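Local coordinates for protein putative hyaluronoglucosaminidase (Clostridium perfringens, PDB 6PWI) that belongs to glycoside hydrolase family 84 and probably removes N-acetylhexosamine residues from glycans as a secreted, cell-wall-attached hexosaminidase, at residues Phe502-Arg505 with Leu506-Glu510; Val568-Lys572 with Gly573-Glu577. All coordinates share one frame; numbering follows the deposited sequence.

Both interactions are local contacts at helix C-terminal ends in the helical region that follows the catalytic barrel, their centres about 16 Å apart and both far from the predicted active site. Interaction 1 closes helix 496-507 and is partly buried: Phe502 and Leu506 face neighbouring helices, while charged side chains gather on another flank. Interaction 2 lies at the surface, where helix 540-572 turns into helix 575-591; a glycine, backbone bonds and an aromatic pair do the work there, with no salt bridge across it. The two ends adjoin one another, for Glu571 of interaction 2 is hydrogen-bonded to Ser511 and Val512, just beyond interaction 1.

Interaction 1 (Phe502-Arg505 with Leu506-Glu510); sequences FTRR and LWEKE
Arg504 turns CG between its backbone N and carbonyl carbon (chi1 73°) and bends again at chi3, which brings its guanidinium to the carboxylates of Glu508 and Glu510. OE1 of Glu508 accepts a salt-bridging hydrogen bond from NE of Arg504 at 2.9 Å and a weak one from NH2 of Arg504. The oxygen lies at the edge of the guanidinium, somewhat out of its plane, and the two charged groups are turned 66° against each other. NH2 of Arg504 also reaches OE2 of Glu510 at 2.7 Å, a salt bridge whose hydrogen bond is weak by its angle, while NH1 of Arg504 forms a salt bridge with Glu501. Glu510 is shared: its OE1 sits over the centre of one face of the Arg505 guanidinium, 4.0 Å from NH2, a long contact of charges alone, while NH1 of Arg505 is hydrogen-bonded to the carbonyl of Ser511. On the buried flank, CE2 of Phe502 meets CD2 of Leu506 at 4.2 Å, and both side chains pack on helices 613-623 and 540-572. Glu508 N bonds to Arg504 O, and Glu510 N to Arg505 O. Arg504, Arg505, Glu508 and Glu510 thus form a salt-bridge network at the C-terminal end of helix 496-507.

Interaction 2 (Val568-Lys572 with Gly573-Glu577); sequences VAFEK and GNYEE
Ala569 O accepts Asn574 N at 2.9 Å and, weakly, Gly573 N, which also makes a weak bond to Phe570 O as the chain leaves helical geometry at Gly573 with a positive phi of 91°. Beside this turn the rings of Phe570 and Tyr575 meet in a T-shaped pair, their centroids 5.2 Å apart and their planes at 77°. The CD1-CE1 edge of Tyr575 is directed at one face of Phe570, with CE1 of Tyr575 3.7 Å from CE1 of Phe570, toward the rim of that ring rather than over its middle. Phe570 carries CG anti to the backbone N (chi1 -173°), which brings the end of its side chain back to the turn although its first bond points away from it. One face of the Tyr575 ring also lies against the carbonyl carbon of Gly573. The bonds from Asn574 N to Ala569 O and from Gly573 N to Phe570 O, with the positive phi of Gly573, make a Schellman motif with Gly573 as the C' residue, ending helix 540-572 just before helix 575-591 begins; glycine adopts such a phi readily. A water joins the two aromatic residues a second time, donating to Phe570 O at 2.8 Å and hydrogen-bonded to Tyr575 OH at 3.0 Å. Across the turn, the methyl of Ala569 rests near the Asn574 carbonyl oxygen, and ND2 of Asn574 approaches CB of Lys572 at 4.0 Å. Asn574 occupies the N-cap position of the second helix, but its side chain makes no capping bond. The carboxylate of Glu571 is hydrogen-bonded to Ser511 OG and Val512 N.

Interaction 1 (Phe502-Arg505 with Leu506-Glu510)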
loop_
_atom_site.group_PDB
_atom_site.type_symbol
_atom_site.label_atom_id
_atom_site.label_comp_id
_atom_site.label_asym_id
_atom_site.label_seq_id
_atom_site.Cartn_x
_atom_site.Cartn_y
_atom_site.Cartn_z
ATOM N N PHE A 502 29.982 -6.855 -18.450
ATOM C CA PHE A 502 31.065 -7.657 -17.903
ATOM C C PHE A 502 31.044 -9.049 -18.535
ATOM O O PHE A 502 32.089 -9.594 -18.875
ATOM C CB PHE A 502 31.042 -7.696 -16.373
ATOM C CG PHE A 502 32.238 -8.386 -15.769
ATOM C CD1 PHE A 502 33.378 -7.666 -15.436
ATOM C CD2 PHE A 502 32.239 -9.759 -15.570
ATOM C CE1 PHE A 502 34.495 -8.300 -14.910
ATOM C CE2 PHE A 502 33.356 -10.395 -15.045
ATOM C CZ PHE A 502 34.480 -9.665 -14.716
ATOM N N THR A 503 29.845 -9.608 -18.722
ATOM C CA THR A 503 29.723 -10.957 -19.242
ATOM C C THR A 503 30.233 -11.017 -20.680
ATOM O O THR A 503 30.977 -11.930 -21.019
ATOM C CB THR A 503 28.300 -11.506 -19.065
ATOM O OG1 THR A 503 28.022 -11.442 -17.666
ATOM C CG2 THR A 503 28.149 -12.932 -19.551
ATOM N N ARG A 504 29.836 -10.054 -21.521
ATOM C CA ARG A 504 30.242 -10.129 -22.918
ATOM C C ARG A 504 31.753 -9.942 -23.030
ATOM O O ARG A 504 32.412 -10.715 -23.717
ATOM C CB ARG A 504 29.394 -9.257 -23.850
ATOM C CG ARG A 504 29.667 -7.770 -23.737
ATOM C CD ARG A 504 29.388 -7.049 -25.047
ATOM N NE ARG A 504 30.469 -7.250 -25.994
ATOM C CZ ARG A 504 31.653 -6.641 -25.950
ATOM N NH1 ARG A 504 31.941 -5.774 -24.993
ATOM N NH2 ARG A 504 32.554 -6.917 -26.870
ATOM N N ARG A 505 32.297 -8.965 -22.296
ATOM C CA ARG A 505 33.732 -8.732 -22.308
ATOM C C ARG A 505 34.476 -10.025 -21.974
ATOM O O ARG A 505 35.413 -10.401 -22.671
ATOM C CB ARG A 505 34.126 -7.592 -21.365
ATOM C CG ARG A 505 33.666 -6.220 -21.831
ATOM C CD ARG A 505 34.297 -5.149 -20.966
ATOM N NE ARG A 505 35.713 -5.129 -21.280
ATOM C CZ ARG A 505 36.296 -4.253 -22.087
ATOM N NH1 ARG A 505 37.595 -4.334 -22.320
ATOM N NH2 ARG A 505 35.583 -3.294 -22.645
ATOM N N LEU A 506 34.037 -10.707 -20.914
ATOM C CA LEU A 506 34.707 -11.907 -20.448
ATOM C C LEU A 506 34.585 -13.002 -21.502
ATOM O O LEU A 506 35.565 -13.681 -21.797
ATOM C CB LEU A 506 34.085 -12.338 -19.118
ATOM C CG LEU A 506 34.738 -13.534 -18.424
ATOM C CD1 LEU A 506 36.174 -13.226 -18.006
ATOM C CD2 LEU A 506 33.910 -13.945 -17.214
ATOM N N TRP A 507 33.388 -13.137 -22.079
ATOM C CA TRP A 507 33.059 -14.251 -22.954
ATOM C C TRP A 507 33.627 -14.036 -24.355
ATOM O O TRP A 507 33.882 -15.002 -25.069
ATOM C CB TRP A 507 31.542 -14.486 -22.966
ATOM C CG TRP A 507 31.049 -15.511 -23.941
ATOM C CD1 TRP A 507 30.175 -15.296 -24.968
ATOM C CD2 TRP A 507 31.384 -16.912 -23.987
ATOM N NE1 TRP A 507 29.944 -16.461 -25.651
ATOM C CE2 TRP A 507 30.669 -17.470 -25.073
ATOM C CE3 TRP A 507 32.211 -17.752 -23.228
ATOM C CZ2 TRP A 507 30.758 -18.824 -25.408
ATOM C CZ3 TRP A 507 32.300 -19.089 -23.559
ATOM C CH2 TRP A 507 31.581 -19.616 -24.636
ATOM N N GLU A 508 33.817 -12.770 -24.740
ATOM C CA GLU A 508 34.310 -12.440 -26.068
ATOM C C GLU A 508 35.805 -12.149 -26.003
ATOM O O GLU A 508 36.349 -11.483 -26.883
ATOM C CB GLU A 508 33.490 -11.314 -26.699
ATOM C CG GLU A 508 32.233 -11.817 -27.390
ATOM C CD GLU A 508 31.214 -10.771 -27.820
ATOM O OE1 GLU A 508 31.370 -9.578 -27.455
ATOM O OE2 GLU A 508 30.253 -11.150 -28.518
ATOM N N LYS A 509 36.449 -12.669 -24.949
ATOM C CA LYS A 509 37.896 -12.697 -24.803
ATOM C C LYS A 509 38.466 -11.287 -24.945
ATOM O O LYS A 509 39.327 -11.043 -25.790
ATOM C CB LYS A 509 38.522 -13.651 -25.830
ATOM C CG LYS A 509 37.840 -15.003 -25.994
ATOM C CD LYS A 509 38.326 -16.062 -25.019
ATOM C CE LYS A 509 37.843 -17.457 -25.364
ATOM N NZ LYS A 509 36.368 -17.575 -25.252
ATOM N N GLU A 510 37.954 -10.360 -24.129
ATOM C CA GLU A 510 38.509 -9.022 -24.026
ATOM C C GLU A 510 39.006 -8.834 -22.597
ATOM O O GLU A 510 38.734 -9.663 -21.734
ATOM C CB GLU A 510 37.457 -7.971 -24.378
ATOM C CG GLU A 510 36.880 -8.136 -25.767
ATOM C CD GLU A 510 35.766 -7.160 -26.109
ATOM O OE1 GLU A 510 35.498 -6.252 -25.295
ATOM O OE2 GLU A 510 35.168 -7.303 -27.197
#

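Interaction 2 (Val568-Lys572 with Gly573-Glu577)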
loop_
_atom_site.group_PDB
_atom_site.type_symbol
_atom_site.label_atom_id
_atom_site.label_comp_id
_atom_site.label_asym_id
_atom_site.label_seq_id
_atom_site.Cartn_x
_atom_site.Cartn_y
_atom_site.Cartn_z
ATOM N N VAL A 568 39.573 -12.058 -12.760
ATOM C CA VAL A 568 40.649 -11.077 -12.778
ATOM C C VAL A 568 41.994 -11.774 -12.566
ATOM O O VAL A 568 42.910 -11.594 -13.363
ATOM C CB VAL A 568 40.420 -9.940 -11.760
ATOM C CG1 VAL A 568 41.665 -9.085 -11.579
ATOM C CG2 VAL A 568 39.233 -9.066 -12.150
ATOM N N ALA A 569 42.104 -12.577 -11.498
ATOM C CA ALA A 569 43.323 -13.313 -11.195
ATOM C C ALA A 569 43.741 -14.161 -12.398
ATOM O O ALA A 569 44.931 -14.279 -12.700
ATOM C CB ALA A 569 43.135 -14.158 -9.959
ATOM N N PHE A 570 42.747 -14.732 -13.086
ATOM C CA PHE A 570 43.011 -15.584 -14.230
ATOM C C PHE A 570 43.629 -14.783 -15.374
ATOM O O PHE A 570 44.518 -15.277 -16.067
ATOM C CB PHE A 570 41.735 -16.277 -14.699
ATOM C CG PHE A 570 41.976 -17.306 -15.771
ATOM C CD1 PHE A 570 42.184 -18.638 -15.439
ATOM C CD2 PHE A 570 42.005 -16.943 -17.112
ATOM C CE1 PHE A 570 42.406 -19.590 -16.426
ATOM C CE2 PHE A 570 42.224 -17.897 -18.094
ATOM C CZ PHE A 570 42.427 -19.218 -17.752
ATOM N N GLU A 571 43.144 -13.558 -15.597
ATOM C CA GLU A 571 43.666 -12.773 -16.701
ATOM C C GLU A 571 45.117 -12.391 -16.400
ATOM O O GLU A 571 45.975 -12.452 -17.281
ATOM C CB GLU A 571 42.760 -11.575 -16.976
ATOM C CG GLU A 571 43.137 -10.803 -18.226
ATOM C CD GLU A 571 42.238 -9.618 -18.540
ATOM O OE1 GLU A 571 40.991 -9.797 -18.566
ATOM O OE2 GLU A 571 42.783 -8.514 -18.753
ATOM N N LYS A 572 45.378 -12.041 -15.135
ATOM C CA LYS A 572 46.682 -11.595 -14.674
ATOM C C LYS A 572 47.657 -12.768 -14.610
ATOM O O LYS A 572 48.858 -12.563 -14.477
ATOM C CB LYS A 572 46.551 -10.975 -13.280
ATOM C CG LYS A 572 45.880 -9.610 -13.225
ATOM C CD LYS A 572 45.667 -9.156 -11.805
ATOM C CE LYS A 572 45.566 -7.657 -11.665
ATOM N NZ LYS A 572 45.250 -7.284 -10.267
ATOM N N GLY A 573 47.128 -13.995 -14.658
ATOM C CA GLY A 573 47.951 -15.193 -14.703
ATOM C C GLY A 573 48.279 -15.767 -13.325
ATOM O O GLY A 573 49.163 -16.612 -13.219
ATOM N N ASN A 574 47.571 -15.323 -12.274
ATOM C CA ASN A 574 47.749 -15.889 -10.943
ATOM C C ASN A 574 46.744 -17.023 -10.745
ATOM O O ASN A 574 45.678 -16.828 -10.167
ATOM C CB ASN A 574 47.695 -14.829 -9.834
ATOM C CG ASN A 574 48.434 -13.555 -10.192
ATOM O OD1 ASN A 574 49.453 -13.596 -10.876
ATOM N ND2 ASN A 574 47.925 -12.414 -9.753
ATOM N N TYR A 575 47.110 -18.210 -11.234
ATOM C CA TYR A 575 46.175 -19.313 -11.372
ATOM C C TYR A 575 45.848 -19.927 -10.018
ATOM O O TYR A 575 44.711 -20.330 -9.798
ATOM C CB TYR A 575 46.664 -20.329 -12.404
ATOM C CG TYR A 575 46.880 -19.722 -13.765
ATOM C CD1 TYR A 575 45.804 -19.290 -14.527
ATOM C CD2 TYR A 575 48.157 -19.554 -14.287
ATOM C CE1 TYR A 575 45.987 -18.716 -15.774
ATOM C CE2 TYR A 575 48.358 -18.979 -15.532
ATOM C CZ TYR A 575 47.268 -18.557 -16.277
ATOM O OH TYR A 575 47.438 -17.992 -17.506
ATOM N N GLU A 576 46.835 -19.997 -9.120
ATOM C CA GLU A 576 46.573 -20.576 -7.813
ATOM C C GLU A 576 45.555 -19.695 -7.088
ATOM O O GLU A 576 44.643 -20.197 -6.433
ATOM C CB GLU A 576 47.859 -20.864 -7.028
ATOM N N GLU A 577 45.684 -18.378 -7.266
ATOM C CA GLU A 577 44.808 -17.427 -6.606
ATOM C C GLU A 577 43.400 -17.478 -7.210
ATOM O O GLU A 577 42.413 -17.365 -6.482
ATOM C CB GLU A 577 45.425 -16.028 -6.625
ATOM C CG GLU A 577 44.921 -15.157 -5.491
ATOM C CD GLU A 577 45.421 -13.722 -5.433
ATOM O OE1 GLU A 577 45.626 -13.108 -6.508
ATOM O OE2 GLU A 577 45.583 -13.213 -4.301
HETATM O O HOH W 1 45.528 -15.915 -18.579
#